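Local structure of hypothetical protein (Exiguobacterium sibiricum, 2HKV) at residues Q7-H12 with Q91-R96. The protein is of unknown function but binds nickel and is a putative member of the DinB superfamily of helical-bundle proteins, many of them metal-dependent. Sequence-based numbering, arbitrary orientation.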
loop_
_atom_site.group_PDB
_atom_site.type_symbol
_atom_site.label_atom_id
_atom_site.label_comp_id
_atom_site.label_asym_id
_atom_site.label_seq_id
_atom_site.Cartn_x
_atom_site.Cartn_y
_atom_site.Cartn_z
ATOM N N GLN A 7 -6.863 -4.359 -16.048
ATOM C CA GLN A 7 -8.155 -3.978 -15.466
ATOM C C GLN A 7 -8.055 -3.794 -13.958
ATOM O O GLN A 7 -8.583 -2.826 -13.397
ATOM C CB GLN A 7 -9.181 -5.061 -15.770
ATOM C CG GLN A 7 -10.500 -4.830 -15.134
ATOM C CD GLN A 7 -11.560 -5.936 -15.473
ATOM O OE1 GLN A 7 -11.310 -7.168 -15.414
ATOM N NE2 GLN A 7 -12.749 -5.474 -15.854
ATOM N N ALA A 8 -7.359 -4.714 -13.305
ATOM C CA ALA A 8 -7.185 -4.712 -11.838
ATOM C C ALA A 8 -6.391 -3.491 -11.399
ATOM O O ALA A 8 -6.749 -2.778 -10.455
ATOM C CB ALA A 8 -6.468 -5.905 -11.443
ATOM N N LEU A 9 -5.298 -3.231 -12.114
ATOM C CA LEU A 9 -4.508 -2.056 -11.802
ATOM C C LEU A 9 -5.291 -0.761 -12.025
ATOM O O LEU A 9 -5.205 0.119 -11.189
ATOM C CB LEU A 9 -3.164 -2.037 -12.521
ATOM C CG LEU A 9 -2.049 -2.933 -11.986
ATOM C CD1 LEU A 9 -0.863 -3.033 -12.989
ATOM C CD2 LEU A 9 -1.630 -2.492 -10.574
ATOM N N ASP A 10 -5.984 -0.632 -13.159
ATOM C CA ASP A 10 -6.774 0.565 -13.439
ATOM C C ASP A 10 -7.803 0.780 -12.297
ATOM O O ASP A 10 -7.999 1.898 -11.797
ATOM C CB ASP A 10 -7.434 0.448 -14.796
ATOM C CG ASP A 10 -8.155 1.704 -15.208
ATOM O OD1 ASP A 10 -7.491 2.738 -15.324
ATOM O OD2 ASP A 10 -9.393 1.663 -15.402
ATOM N N ARG A 11 -8.421 -0.296 -11.858
ATOM C CA ARG A 11 -9.432 -0.217 -10.762
ATOM C C ARG A 11 -8.817 0.264 -9.437
ATOM O O ARG A 11 -9.255 1.255 -8.848
ATOM C CB ARG A 11 -10.110 -1.571 -10.597
ATOM C CG ARG A 11 -11.085 -1.667 -9.432
ATOM C CD ARG A 11 -11.907 -2.916 -9.475
ATOM N NE ARG A 11 -12.754 -3.046 -8.277
ATOM C CZ ARG A 11 -13.800 -3.873 -8.190
ATOM N NH1 ARG A 11 -14.130 -4.635 -9.189
ATOM N NH2 ARG A 11 -14.527 -3.905 -7.067
ATOM N N HIS A 12 -7.814 -0.469 -8.973
ATOM C CA HIS A 12 -7.244 -0.276 -7.651
ATOM C C HIS A 12 -6.330 0.917 -7.586
ATOM O O HIS A 12 -6.340 1.667 -6.587
ATOM C CB HIS A 12 -6.609 -1.599 -7.140
ATOM C CG HIS A 12 -7.627 -2.659 -6.864
ATOM N ND1 HIS A 12 -8.365 -2.690 -5.682
ATOM C CD2 HIS A 12 -8.095 -3.677 -7.622
ATOM C CE1 HIS A 12 -9.250 -3.670 -5.756
ATOM N NE2 HIS A 12 -9.128 -4.274 -6.921
ATOM N N GLN A 91 -2.509 10.130 -15.333
ATOM C CA GLN A 91 -2.636 10.009 -16.792
ATOM C C GLN A 91 -1.407 9.334 -17.392
ATOM O O GLN A 91 -1.504 8.505 -18.299
ATOM C CB GLN A 91 -2.832 11.389 -17.430
ATOM C CG GLN A 91 -3.190 11.310 -18.900
ATOM C CD GLN A 91 -4.475 10.521 -19.111
ATOM O OE1 GLN A 91 -5.525 10.863 -18.551
ATOM N NE2 GLN A 91 -4.386 9.436 -19.887
ATOM N N TYR A 92 -0.235 9.688 -16.873
ATOM C CA TYR A 92 1.007 9.137 -17.356
ATOM C C TYR A 92 0.999 7.634 -17.101
ATOM O O TYR A 92 1.356 6.826 -17.998
ATOM C CB TYR A 92 2.173 9.778 -16.605
ATOM C CG TYR A 92 3.535 9.412 -17.123
ATOM C CD1 TYR A 92 4.135 8.223 -16.740
ATOM C CD2 TYR A 92 4.217 10.242 -18.007
ATOM C CE1 TYR A 92 5.384 7.859 -17.196
ATOM C CE2 TYR A 92 5.492 9.898 -18.461
ATOM C CZ TYR A 92 6.061 8.694 -18.052
ATOM O OH TYR A 92 7.299 8.319 -18.495
ATOM N N TYR A 93 0.613 7.288 -15.878
ATOM C CA TYR A 93 0.521 5.894 -15.465
ATOM C C TYR A 93 -0.470 5.126 -16.370
ATOM O O TYR A 93 -0.185 4.023 -16.818
ATOM C CB TYR A 93 0.128 5.800 -13.997
ATOM C CG TYR A 93 0.080 4.362 -13.414
ATOM C CD1 TYR A 93 -1.092 3.602 -13.457
ATOM C CD2 TYR A 93 1.205 3.789 -12.819
ATOM C CE1 TYR A 93 -1.140 2.330 -12.915
ATOM C CE2 TYR A 93 1.165 2.501 -12.276
ATOM C CZ TYR A 93 -0.010 1.772 -12.343
ATOM O OH TYR A 93 -0.049 0.499 -11.835
ATOM N N GLN A 94 -1.634 5.701 -16.594
ATOM C CA GLN A 94 -2.646 5.008 -17.394
ATOM C C GLN A 94 -2.142 4.749 -18.791
ATOM O O GLN A 94 -2.409 3.699 -19.386
ATOM C CB GLN A 94 -3.933 5.806 -17.475
ATOM C CG GLN A 94 -4.712 5.831 -16.201
ATOM C CD GLN A 94 -5.957 6.658 -16.357
ATOM O OE1 GLN A 94 -6.024 7.816 -15.914
ATOM N NE2 GLN A 94 -6.936 6.095 -17.040
ATOM N N ASP A 95 -1.393 5.694 -19.342
ATOM C CA ASP A 95 -0.886 5.499 -20.686
ATOM C C ASP A 95 0.149 4.374 -20.749
ATOM O O ASP A 95 0.160 3.588 -21.689
ATOM C CB ASP A 95 -0.242 6.787 -21.166
ATOM C CG ASP A 95 -1.248 7.933 -21.333
ATOM O OD1 ASP A 95 -2.493 7.695 -21.249
ATOM O OD2 ASP A 95 -0.774 9.080 -21.563
ATOM N N ARG A 96 1.024 4.307 -19.745
ATOM C CA ARG A 96 2.019 3.226 -19.660
ATOM C C ARG A 96 1.331 1.871 -19.374
ATOM O O ARG A 96 1.749 0.793 -19.847
ATOM C CB ARG A 96 3.086 3.542 -18.610
ATOM C CG ARG A 96 3.975 4.770 -18.934
ATOM C CD ARG A 96 4.023 5.075 -20.410
ATOM N NE ARG A 96 4.761 6.289 -20.755
ATOM C CZ ARG A 96 4.328 7.547 -20.624
ATOM N NH1 ARG A 96 3.154 7.839 -20.086
ATOM N NH2 ARG A 96 5.115 8.537 -21.032
#
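Leu9 on helix 4-26 and Tyr93 on helix 82-98 meet at the phenol oxygen: the leucine lies across the end of the tyrosine at about a right angle, with CD2 3.6 Å and CD1 3.8 Å from Tyr93 OH. Both methyls come to the hydroxyl from the same side, touching the oxygen rather than the flat of the ring. Tyr93 gets there with CG anti to its backbone nitrogen (chi1 -177°), which throws the ring out from its helix into the interior. Although Tyr93 is buried and Leu9 carbons crowd its oxygen, the hydroxyl is satisfied by a hydrogen bond with the backbone O of Leu118 on helix 114-138, and that bond ties the phenol to a third helix. Leu9 packs on Leu118 and Ala122 of the same helix, and also on Leu119 of the second subunit.

Nearer the surface, Asp10 and Gln94 approach through their polar ends. The extended glutamine chain brings NE2 to 3.8 Å from Asp10 OD1, too far for a hydrogen bond, with amide and carboxylate planes 37° apart. Asp10 also rests on Trp90, Leu97 and Met98. Such side-by-side helix packing, with an apolar contact on the inner side and a loose polar one nearer the surface, is characteristic of the four-helix bundle of the DinB superfamily.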